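Local coordinates for protein VP5 (Halorubrum pleomorphic virus 2, PDB 6QGI) that probably mediates fusion between the viral envelope and the membrane of its haloarchaeal host, as an envelope protein of a pleomorphic virus, at residues 383-388 / 416-421; 354-359 / 421-426; 371-376 / 403-408; 306-311 / 440-445. All blocks are in the same frame, centred on the assembly; numbering follows the deposited sequence.

Interaction 1 (383-388 / 416-421)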
# COMPACT_ATOMS: atom_id res chain seq x y z
N ASN A 383 -9.14 30.11 -15.69
CA ASN A 383 -9.38 31.55 -15.63
C ASN A 383 -9.05 32.15 -16.99
O ASN A 383 -7.88 32.22 -17.40
CB ASN A 383 -8.56 32.20 -14.50
CG ASN A 383 -8.99 31.80 -13.10
OD1 ASN A 383 -10.11 31.37 -12.86
ND2 ASN A 383 -8.08 31.93 -12.14
N THR A 384 -10.11 32.56 -17.70
CA THR A 384 -10.05 33.14 -19.04
C THR A 384 -9.50 34.59 -18.98
O THR A 384 -9.50 35.20 -17.91
CB THR A 384 -11.45 33.09 -19.69
OG1 THR A 384 -12.35 33.86 -18.90
CG2 THR A 384 -11.99 31.67 -19.83
N ALA A 385 -9.03 35.12 -20.15
CA ALA A 385 -8.49 36.47 -20.32
C ALA A 385 -9.52 37.56 -19.95
O ALA A 385 -9.12 38.62 -19.47
CB ALA A 385 -8.02 36.67 -21.75
N ALA A 386 -10.82 37.27 -20.15
CA ALA A 386 -11.94 38.16 -19.83
C ALA A 386 -12.42 37.97 -18.36
O ALA A 386 -13.56 38.31 -18.02
CB ALA A 386 -13.09 37.92 -20.80
N ASN A 387 -11.52 37.44 -17.50
CA ASN A 387 -11.68 37.16 -16.06
C ASN A 387 -12.90 36.26 -15.76
O ASN A 387 -13.58 36.44 -14.74
CB ASN A 387 -11.69 38.46 -15.24
CG ASN A 387 -10.31 39.07 -15.07
OD1 ASN A 387 -9.27 38.41 -15.24
ND2 ASN A 387 -10.26 40.34 -14.71
N GLU A 388 -13.12 35.25 -16.61
CA GLU A 388 -14.19 34.27 -16.43
C GLU A 388 -13.58 32.99 -15.87
O GLU A 388 -12.62 32.46 -16.44
CB GLU A 388 -14.97 34.01 -17.74
CG GLU A 388 -15.64 35.22 -18.36
CD GLU A 388 -16.25 35.02 -19.73
OE1 GLU A 388 -15.85 34.06 -20.44
OE2 GLU A 388 -17.13 35.83 -20.11
N ASP A 416 -16.67 32.93 -25.69
CA ASP A 416 -16.21 31.59 -26.08
C ASP A 416 -14.80 31.64 -26.68
O ASP A 416 -13.97 30.79 -26.37
CB ASP A 416 -17.20 30.94 -27.06
CG ASP A 416 -17.47 31.69 -28.36
OD1 ASP A 416 -17.07 32.87 -28.47
OD2 ASP A 416 -18.09 31.09 -29.26
N ILE A 417 -14.52 32.65 -27.53
CA ILE A 417 -13.20 32.82 -28.13
C ILE A 417 -12.39 33.68 -27.17
O ILE A 417 -12.72 34.86 -26.98
CB ILE A 417 -13.28 33.40 -29.57
CG1 ILE A 417 -14.20 32.54 -30.48
CG2 ILE A 417 -11.86 33.52 -30.17
CD1 ILE A 417 -14.64 33.19 -31.78
N THR A 418 -11.37 33.08 -26.53
CA THR A 418 -10.51 33.76 -25.55
C THR A 418 -9.18 32.99 -25.36
O THR A 418 -8.94 32.01 -26.07
CB THR A 418 -11.28 33.96 -24.20
OG1 THR A 418 -10.46 34.68 -23.27
CG2 THR A 418 -11.78 32.65 -23.58
N SER A 419 -8.31 33.48 -24.47
CA SER A 419 -7.02 32.87 -24.13
C SER A 419 -6.95 32.59 -22.62
O SER A 419 -7.22 33.49 -21.82
CB SER A 419 -5.87 33.76 -24.56
OG SER A 419 -5.81 33.90 -25.97
N ILE A 420 -6.61 31.34 -22.23
CA ILE A 420 -6.48 30.94 -20.83
C ILE A 420 -5.19 31.55 -20.27
O ILE A 420 -4.09 31.28 -20.78
CB ILE A 420 -6.55 29.40 -20.61
CG1 ILE A 420 -7.83 28.76 -21.22
CG2 ILE A 420 -6.40 29.02 -19.12
CD1 ILE A 420 -9.22 29.11 -20.54
N GLU A 421 -5.33 32.40 -19.24
CA GLU A 421 -4.22 33.09 -18.59
C GLU A 421 -3.74 32.32 -17.36
O GLU A 421 -2.53 32.25 -17.13
CB GLU A 421 -4.62 34.52 -18.19
CG GLU A 421 -4.94 35.44 -19.36
CD GLU A 421 -3.84 35.63 -20.39
OE1 GLU A 421 -2.67 35.82 -19.99
OE2 GLU A 421 -4.16 35.62 -21.60

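Interaction 2 (354-359 / 421-426)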
# COMPACT_ATOMS: atom_id res chain seq x y z
N GLY A 354 -3.33 22.87 -6.50
CA GLY A 354 -2.17 22.94 -7.37
C GLY A 354 -2.40 23.67 -8.67
O GLY A 354 -3.45 23.51 -9.30
N ASP A 355 -1.40 24.46 -9.08
CA ASP A 355 -1.46 25.22 -10.32
C ASP A 355 -1.38 24.26 -11.51
O ASP A 355 -0.56 23.33 -11.51
CB ASP A 355 -0.34 26.27 -10.38
CG ASP A 355 -0.51 27.30 -11.48
OD1 ASP A 355 -1.52 28.05 -11.44
OD2 ASP A 355 0.36 27.37 -12.37
N TRP A 356 -2.28 24.45 -12.48
CA TRP A 356 -2.33 23.67 -13.71
C TRP A 356 -1.70 24.48 -14.84
O TRP A 356 -2.08 25.63 -15.07
CB TRP A 356 -3.78 23.26 -14.03
CG TRP A 356 -3.87 22.23 -15.12
CD1 TRP A 356 -4.05 22.46 -16.45
CD2 TRP A 356 -3.77 20.81 -14.97
NE1 TRP A 356 -4.07 21.27 -17.14
CE2 TRP A 356 -3.91 20.24 -16.25
CE3 TRP A 356 -3.59 19.95 -13.86
CZ2 TRP A 356 -3.88 18.85 -16.47
CZ3 TRP A 356 -3.55 18.58 -14.08
CH2 TRP A 356 -3.69 18.04 -15.37
N THR A 357 -0.69 23.90 -15.50
CA THR A 357 0.07 24.54 -16.58
C THR A 357 -0.06 23.71 -17.88
O THR A 357 0.29 24.20 -18.95
CB THR A 357 1.54 24.72 -16.12
OG1 THR A 357 1.57 25.65 -15.04
CG2 THR A 357 2.46 25.23 -17.22
N ALA A 358 -0.60 22.49 -17.78
CA ALA A 358 -0.76 21.60 -18.92
C ALA A 358 -2.04 21.94 -19.70
O ALA A 358 -2.96 21.13 -19.79
CB ALA A 358 -0.78 20.16 -18.44
N TYR A 359 -2.08 23.14 -20.30
CA TYR A 359 -3.22 23.61 -21.08
C TYR A 359 -2.77 24.43 -22.29
O TYR A 359 -1.69 25.03 -22.26
CB TYR A 359 -4.18 24.44 -20.21
CG TYR A 359 -3.62 25.76 -19.73
CD1 TYR A 359 -3.79 26.92 -20.48
CD2 TYR A 359 -2.96 25.86 -18.51
CE1 TYR A 359 -3.25 28.14 -20.05
CE2 TYR A 359 -2.44 27.08 -18.06
CZ TYR A 359 -2.61 28.22 -18.83
OH TYR A 359 -2.12 29.43 -18.39
N GLU A 421 -5.33 32.40 -19.24
CA GLU A 421 -4.22 33.09 -18.59
C GLU A 421 -3.74 32.32 -17.36
O GLU A 421 -2.53 32.25 -17.13
CB GLU A 421 -4.62 34.52 -18.19
CG GLU A 421 -4.94 35.44 -19.36
CD GLU A 421 -3.84 35.63 -20.39
OE1 GLU A 421 -2.67 35.82 -19.99
OE2 GLU A 421 -4.16 35.62 -21.60
N SER A 422 -4.68 31.75 -16.59
CA SER A 422 -4.40 30.98 -15.38
C SER A 422 -5.27 29.72 -15.31
O SER A 422 -6.37 29.69 -15.85
CB SER A 422 -4.65 31.83 -14.14
OG SER A 422 -3.91 33.04 -14.18
N ALA A 423 -4.76 28.67 -14.63
CA ALA A 423 -5.44 27.39 -14.43
C ALA A 423 -4.93 26.71 -13.17
O ALA A 423 -3.74 26.80 -12.87
CB ALA A 423 -5.23 26.49 -15.62
N ARG A 424 -5.83 26.02 -12.44
CA ARG A 424 -5.49 25.27 -11.22
C ARG A 424 -6.45 24.09 -11.03
O ARG A 424 -7.57 24.13 -11.54
CB ARG A 424 -5.48 26.19 -9.98
CG ARG A 424 -6.85 26.55 -9.39
CD ARG A 424 -6.71 27.07 -7.97
NE ARG A 424 -7.93 26.90 -7.18
CZ ARG A 424 -8.86 27.84 -7.01
NH1 ARG A 424 -8.72 29.03 -7.58
NH2 ARG A 424 -9.93 27.60 -6.26
N PHE A 425 -6.01 23.06 -10.30
CA PHE A 425 -6.86 21.90 -10.02
C PHE A 425 -7.23 21.86 -8.54
O PHE A 425 -6.43 22.26 -7.69
CB PHE A 425 -6.23 20.58 -10.50
CG PHE A 425 -5.09 20.03 -9.67
CD1 PHE A 425 -3.78 20.36 -9.97
CD2 PHE A 425 -5.33 19.16 -8.61
CE1 PHE A 425 -2.72 19.84 -9.21
CE2 PHE A 425 -4.28 18.65 -7.85
CZ PHE A 425 -2.98 19.00 -8.16
N LEU A 426 -8.44 21.38 -8.25
CA LEU A 426 -8.98 21.23 -6.89
C LEU A 426 -9.93 20.03 -6.87
O LEU A 426 -10.45 19.66 -7.92
CB LEU A 426 -9.68 22.52 -6.39
CG LEU A 426 -10.84 23.09 -7.23
CD1 LEU A 426 -12.17 22.46 -6.86
CD2 LEU A 426 -10.97 24.55 -6.99

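Interaction 3 (371-376 / 403-408)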
# COMPACT_ATOMS: atom_id res chain seq x y z
N THR A 371 -3.12 19.58 -22.17
CA THR A 371 -2.03 18.80 -22.74
C THR A 371 -1.62 17.61 -21.82
O THR A 371 -0.78 16.80 -22.22
CB THR A 371 -0.85 19.70 -23.11
OG1 THR A 371 -0.53 20.53 -22.00
CG2 THR A 371 -1.14 20.57 -24.33
N SER A 372 -2.25 17.49 -20.63
CA SER A 372 -2.04 16.38 -19.70
C SER A 372 -3.37 15.94 -19.10
O SER A 372 -4.28 16.75 -18.92
CB SER A 372 -1.06 16.74 -18.59
OG SER A 372 0.25 16.94 -19.10
N GLU A 373 -3.48 14.63 -18.81
CA GLU A 373 -4.65 13.96 -18.24
C GLU A 373 -5.03 14.57 -16.88
O GLU A 373 -4.19 14.62 -15.99
CB GLU A 373 -4.36 12.46 -18.09
CG GLU A 373 -5.60 11.58 -18.08
CD GLU A 373 -5.38 10.13 -18.47
OE1 GLU A 373 -4.22 9.65 -18.43
OE2 GLU A 373 -6.38 9.46 -18.83
N PRO A 374 -6.30 15.04 -16.70
CA PRO A 374 -6.69 15.57 -15.38
C PRO A 374 -6.75 14.46 -14.34
O PRO A 374 -6.95 13.29 -14.68
CB PRO A 374 -8.05 16.22 -15.64
CG PRO A 374 -8.59 15.50 -16.82
CD PRO A 374 -7.43 15.05 -17.65
N TYR A 375 -6.55 14.80 -13.07
CA TYR A 375 -6.51 13.82 -11.98
C TYR A 375 -7.90 13.40 -11.53
O TYR A 375 -8.84 14.19 -11.62
CB TYR A 375 -5.70 14.36 -10.79
CG TYR A 375 -4.34 14.90 -11.17
CD1 TYR A 375 -3.47 14.17 -11.97
CD2 TYR A 375 -3.90 16.14 -10.70
CE1 TYR A 375 -2.22 14.66 -12.33
CE2 TYR A 375 -2.64 16.64 -11.03
CZ TYR A 375 -1.80 15.90 -11.85
OH TYR A 375 -0.56 16.38 -12.18
N SER A 376 -8.02 12.14 -11.05
CA SER A 376 -9.29 11.57 -10.57
C SER A 376 -9.75 12.28 -9.30
O SER A 376 -8.93 12.63 -8.44
CB SER A 376 -9.15 10.07 -10.32
OG SER A 376 -8.14 9.78 -9.37
N GLY A 403 -3.13 12.62 -27.34
CA GLY A 403 -2.76 13.07 -26.00
C GLY A 403 -3.20 14.47 -25.60
O GLY A 403 -2.41 15.21 -25.00
N THR A 404 -4.46 14.82 -25.90
CA THR A 404 -5.06 16.11 -25.55
C THR A 404 -6.44 15.89 -24.95
O THR A 404 -7.09 14.88 -25.26
CB THR A 404 -5.10 17.07 -26.74
OG1 THR A 404 -5.54 16.39 -27.91
CG2 THR A 404 -3.76 17.73 -27.01
N TRP A 405 -6.89 16.80 -24.08
CA TRP A 405 -8.19 16.67 -23.43
C TRP A 405 -9.01 17.93 -23.65
O TRP A 405 -8.62 19.01 -23.21
CB TRP A 405 -8.02 16.35 -21.94
CG TRP A 405 -7.61 14.92 -21.72
CD1 TRP A 405 -8.43 13.86 -21.51
CD2 TRP A 405 -6.28 14.39 -21.83
NE1 TRP A 405 -7.69 12.70 -21.42
CE2 TRP A 405 -6.37 13.00 -21.63
CE3 TRP A 405 -5.01 14.96 -22.04
CZ2 TRP A 405 -5.24 12.16 -21.65
CZ3 TRP A 405 -3.90 14.13 -22.08
CH2 TRP A 405 -4.02 12.76 -21.86
N TYR A 406 -10.13 17.79 -24.37
CA TYR A 406 -10.99 18.93 -24.70
C TYR A 406 -12.35 18.86 -24.00
O TYR A 406 -12.82 17.79 -23.65
CB TYR A 406 -11.17 19.06 -26.22
CG TYR A 406 -12.07 18.01 -26.86
CD1 TYR A 406 -11.56 16.77 -27.22
CD2 TYR A 406 -13.40 18.28 -27.14
CE1 TYR A 406 -12.37 15.81 -27.82
CE2 TYR A 406 -14.22 17.33 -27.73
CZ TYR A 406 -13.70 16.09 -28.08
OH TYR A 406 -14.51 15.14 -28.65
N HIS A 407 -12.98 20.03 -23.82
CA HIS A 407 -14.30 20.19 -23.24
C HIS A 407 -14.92 21.49 -23.74
O HIS A 407 -14.28 22.55 -23.65
CB HIS A 407 -14.28 20.14 -21.70
CG HIS A 407 -15.63 20.36 -21.08
ND1 HIS A 407 -16.60 19.37 -21.11
CD2 HIS A 407 -16.14 21.45 -20.48
CE1 HIS A 407 -17.65 19.89 -20.50
NE2 HIS A 407 -17.42 21.13 -20.09
N ASP A 408 -16.16 21.41 -24.25
CA ASP A 408 -16.88 22.58 -24.75
C ASP A 408 -17.39 23.40 -23.56
O ASP A 408 -18.35 22.99 -22.89
CB ASP A 408 -18.02 22.17 -25.70
CG ASP A 408 -18.67 23.30 -26.47
OD1 ASP A 408 -18.01 24.34 -26.68
OD2 ASP A 408 -19.84 23.14 -26.88

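Interaction 4 (306-311 / 440-445)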
# COMPACT_ATOMS: atom_id res chain seq x y z
N THR A 306 4.48 20.12 -0.98
CA THR A 306 4.39 20.37 -2.41
C THR A 306 5.16 19.25 -3.09
O THR A 306 6.37 19.13 -2.87
CB THR A 306 4.91 21.78 -2.79
OG1 THR A 306 4.03 22.76 -2.25
CG2 THR A 306 5.00 21.99 -4.31
N ILE A 307 4.46 18.44 -3.89
CA ILE A 307 5.07 17.36 -4.67
C ILE A 307 5.77 18.06 -5.83
O ILE A 307 5.11 18.62 -6.69
CB ILE A 307 4.02 16.28 -5.08
CG1 ILE A 307 3.26 15.72 -3.84
CG2 ILE A 307 4.64 15.15 -5.92
CD1 ILE A 307 4.13 15.02 -2.77
N GLN A 308 7.10 18.11 -5.76
CA GLN A 308 8.00 18.81 -6.69
C GLN A 308 7.70 18.60 -8.19
O GLN A 308 7.68 19.58 -8.93
CB GLN A 308 9.45 18.38 -6.44
CG GLN A 308 9.96 18.73 -5.06
CD GLN A 308 11.45 18.63 -5.05
OE1 GLN A 308 12.04 17.59 -5.39
NE2 GLN A 308 12.10 19.74 -4.70
N ASP A 309 7.50 17.34 -8.62
CA ASP A 309 7.27 16.94 -10.01
C ASP A 309 5.93 17.43 -10.61
O ASP A 309 5.84 17.55 -11.83
CB ASP A 309 7.34 15.41 -10.14
CG ASP A 309 8.75 14.82 -10.16
OD1 ASP A 309 9.69 15.51 -9.69
OD2 ASP A 309 8.91 13.68 -10.63
N THR A 310 4.90 17.69 -9.78
CA THR A 310 3.57 18.10 -10.26
C THR A 310 3.11 19.47 -9.76
O THR A 310 2.28 20.12 -10.41
CB THR A 310 2.53 17.05 -9.85
OG1 THR A 310 2.54 16.96 -8.43
CG2 THR A 310 2.79 15.69 -10.47
N GLY A 311 3.59 19.87 -8.59
CA GLY A 311 3.22 21.13 -7.93
C GLY A 311 1.97 21.02 -7.09
O GLY A 311 1.38 22.04 -6.72
N GLN A 440 6.54 8.56 -2.71
CA GLN A 440 7.59 7.95 -3.53
C GLN A 440 8.46 9.03 -4.14
O GLN A 440 9.70 8.94 -4.10
CB GLN A 440 6.98 7.08 -4.64
CG GLN A 440 5.73 6.28 -4.27
CD GLN A 440 6.01 5.05 -3.46
OE1 GLN A 440 7.15 4.70 -3.14
NE2 GLN A 440 4.94 4.35 -3.09
N GLY A 441 7.80 10.05 -4.69
CA GLY A 441 8.45 11.19 -5.33
C GLY A 441 8.80 12.29 -4.35
O GLY A 441 8.22 12.36 -3.26
N SER A 442 9.73 13.16 -4.77
CA SER A 442 10.21 14.30 -4.00
C SER A 442 9.10 15.29 -3.67
O SER A 442 8.13 15.43 -4.43
CB SER A 442 11.34 14.99 -4.73
OG SER A 442 12.52 14.21 -4.74
N PHE A 443 9.23 15.93 -2.51
CA PHE A 443 8.27 16.88 -1.95
C PHE A 443 8.98 17.88 -1.04
O PHE A 443 10.01 17.57 -0.45
CB PHE A 443 7.17 16.12 -1.16
CG PHE A 443 7.67 15.39 0.07
CD1 PHE A 443 8.19 14.10 -0.03
CD2 PHE A 443 7.64 16.00 1.31
CE1 PHE A 443 8.68 13.44 1.11
CE2 PHE A 443 8.14 15.34 2.45
CZ PHE A 443 8.64 14.06 2.34
N THR A 444 8.38 19.07 -0.90
CA THR A 444 8.92 20.13 -0.05
C THR A 444 7.88 20.51 1.00
O THR A 444 6.72 20.73 0.67
CB THR A 444 9.34 21.34 -0.91
OG1 THR A 444 10.08 20.89 -2.05
CG2 THR A 444 10.15 22.37 -0.13
N ILE A 445 8.30 20.59 2.27
CA ILE A 445 7.43 21.00 3.37
C ILE A 445 7.37 22.53 3.32
O ILE A 445 8.35 23.18 3.66
CB ILE A 445 7.91 20.44 4.74
CG1 ILE A 445 7.94 18.89 4.73
CG2 ILE A 445 7.03 20.96 5.87
CD1 ILE A 445 8.80 18.25 5.78

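Interaction 1 (383-388 / 416-421)
Thr384 meets Thr418 and Ile420 methyl to methyl, and this is the close-packed side of the contact. Its CG2 lies 3.8 Å from Ile420 CD1. The same CG2 is 3.9 Å from Thr418 CG2, so one methyl serves two neighbours. The side chains of the two threonines cross at about a right angle. Ile420 keeps CG1 anti to its carbonyl carbon (chi1 -55°), which carries CD1 to the Thr384 methyl. Thr384 and Ile420 are buried. Val363 of the short strand 362-363 packs against both Thr418 and Ile420.

Here the end of strand 378-384 runs antiparallel to strand 418-427. Thr384 and Ile420 form a non-hydrogen-bonded pair, with their CA atoms 4.6 Å apart. A type I turn starting at Thr384 itself and running to Asn387 leads back into strand 389-393, a beta hairpin. Glu421 N donates to Asn383 O at 3.1 Å, with an N-H...O angle of 151°. Asn383 also bonds through its backbone to Ser422. Glu421 and Ser422 thus share one partner, a classic beta bulge. Ala385 N to Ser419 O, at 3.0 Å, is a weak and bent bond.

The other side is looser and faces solvent. Ala385 CB sits 3.5 Å from Thr418 OG1. The Glu421 chain bends at chi2 (-58°) and passes alongside Ala385, with CG 3.8 Å from Ala385 CA. Its carboxylate makes only a distant approach, OE2 lying 4.0 Å from Ala385 CB. Ala385 and Glu421 are both exposed. The amide of Asn383 leads away from this strand, and its OD1 bonds to Thr389 OG1.

Interaction 2 (354-359 / 421-426)
Trp356 and Phe425 cross at about a right angle where the end of strand 343-355 pairs antiparallel with strand 418-427. Phe425 CD1 lies at the edge of the indole, in its plane, 3.9 Å from Trp356 CE3. Phe425 has CG between its backbone N and carbonyl carbon (chi1 74°), which sets the ring over Gly354. Gly354 N stands over one ring face, offset toward the rim, and Phe425 CE1 is 3.6 Å from Gly354 CA. The ring thus packs directly on the Gly354 backbone. Tyr375, from the loop after strand 367-370, meets both Trp356 and Phe425 edge-to-face.

Ala423 is the small residue between the aromatic groups. Its CB is touched by Trp356 CB and also by the Tyr359 ring, where CD2 comes to 3.7 Å from Ala423 CB. One indole face carries the CB of Ala358.

Asp355 and Arg424 form a non-hydrogen-bonded pair with side chains on the same face. The two do not join: Arg424 leads away and makes a salt bridge to Glu381 of strand 378-384. Asp355 OD1 lies 2.9 Å from Ala423 O, two acceptors side by side, which is probably unfavourable.

The backbone bonds differ in shape. Phe425 N to Gly354 O is 2.8 Å, with an N-H...O angle of 167°. Trp356 N to Ala423 O is also 2.8 Å, but the donor sits 46° out of the carbonyl plane. Farther along, the Tyr359 hydroxyl donates a weak bond, OH to Glu421 O, at 3.1 Å.

Interaction 3 (371-376 / 403-408)
Trp405 lays one face of its indole against Glu373 and Pro374, a CH-pi contact at the protein surface. It joins the middle strand of a small three-stranded sheet to the loop that leads from strand 367-370 to strand 378-384. No hydrogen bond crosses between the two segments.

Each half of the indole has its own partner. Glu373 CB stands over the six-membered ring, 4.0 Å from the Trp405 ring centroid. Pro374 CD stands over the five-membered ring, 4.2 Å from the Trp405 centroid and only 14° off the ring normal. The backbone comes close as well: Glu373 N is 3.3 Å from Trp405 CZ3, on the outer rim of the six-membered ring. Thr371 O lies at the edge instead, near the ring plane, 4.1 Å from Trp405 CZ3.

Glu373 has CG anti to its backbone N (chi1 -155°) and is extended beyond it. The chain therefore runs on across the benzo ring, with CG 3.6 Å from Trp405 CZ2. Its carboxylate is turned 28° from the ring plane, so the two flat groups are not far from parallel. The acid is held from elsewhere: Glu373 OE2 accepts from Ile1 N, at the start of the chain.

Asn396, which carries an N-linked glycan, is close in the fold. The Pro374 side chain is about 9 Å from the bound NAG, and His407 ND1 makes a weak bond to Asn396 O. Strand 405-408 lies between strands 367-370 and 398-399, and Trp405 bonds through its backbone to Leu370. On the loop side, Pro374 and Ser376 bond to Ala2, and Tyr375 packs on Leu4 and Val7 of helix 4-8.

Interaction 4 (306-311 / 440-445)
Ile307 CD1 meets Phe443 at CB, the carbon that carries the ring, 3.6 Å away. Ile307 CG1 is anti to the carbonyl carbon (chi1 -55°), which helps bring CD1 there. At the ring edge, in plane, lies Gly441 O of the same segment. Outside the two segments, Ile305 and Tyr334 touch the Phe443 side chain. The Gln308 side chain crosses that of Thr444 at about a right angle, with its amide NE2 3.5 Å from Thr444 OG1. The amide orientation is doubtful, because OE1 is modelled too close to Ser442.

The backbones form the end of an antiparallel ladder. Thr306 and Thr444 are a hydrogen-bonded pair: Thr306 N to Thr444 O and Thr444 N to Thr306 O are both 2.8 Å. Thr306 O also has Phe443 CA at 3.1 Å, a CA-H...O contact. Gln308 N to Ser442 O is longer, at 3.2 Å, with the donor 41° out of the carbonyl plane. Beyond it the chain turns, and Ile307 O accepts from both Thr310 N and Gly311 N.

Thr306 OG1 bonds to Asp446, and Thr444 OG1 to Thr333. Strand 301-307 runs between strands 312-320 and 443-450, and strand 443-450 also pairs with 333-334.

How the interactions relate
Interactions 1 and 2 are consecutive on strand 418-427 and share Glu421, with centres about 13 Å apart. They join it to strands 378-384 and 343-355. Interaction 3 lies about 12 Å from interaction 2, centre to centre, and links a separate three-stranded sheet to this region. The two meet where Ala358 O and Thr371 N probably hydrogen-bond. Interaction 4 sits nearer the centre of the chain, about 29 Å from interaction 1, centre to centre. It touches interaction 3 where Tyr375 OH packs on Thr310 CG2. Along the chain, interaction 4 encloses the others, interaction 2 encloses 1 and 3, and these two cross. Residues 306-445 are thus tied into one beta-rich region by contacts between distant parts of the chain.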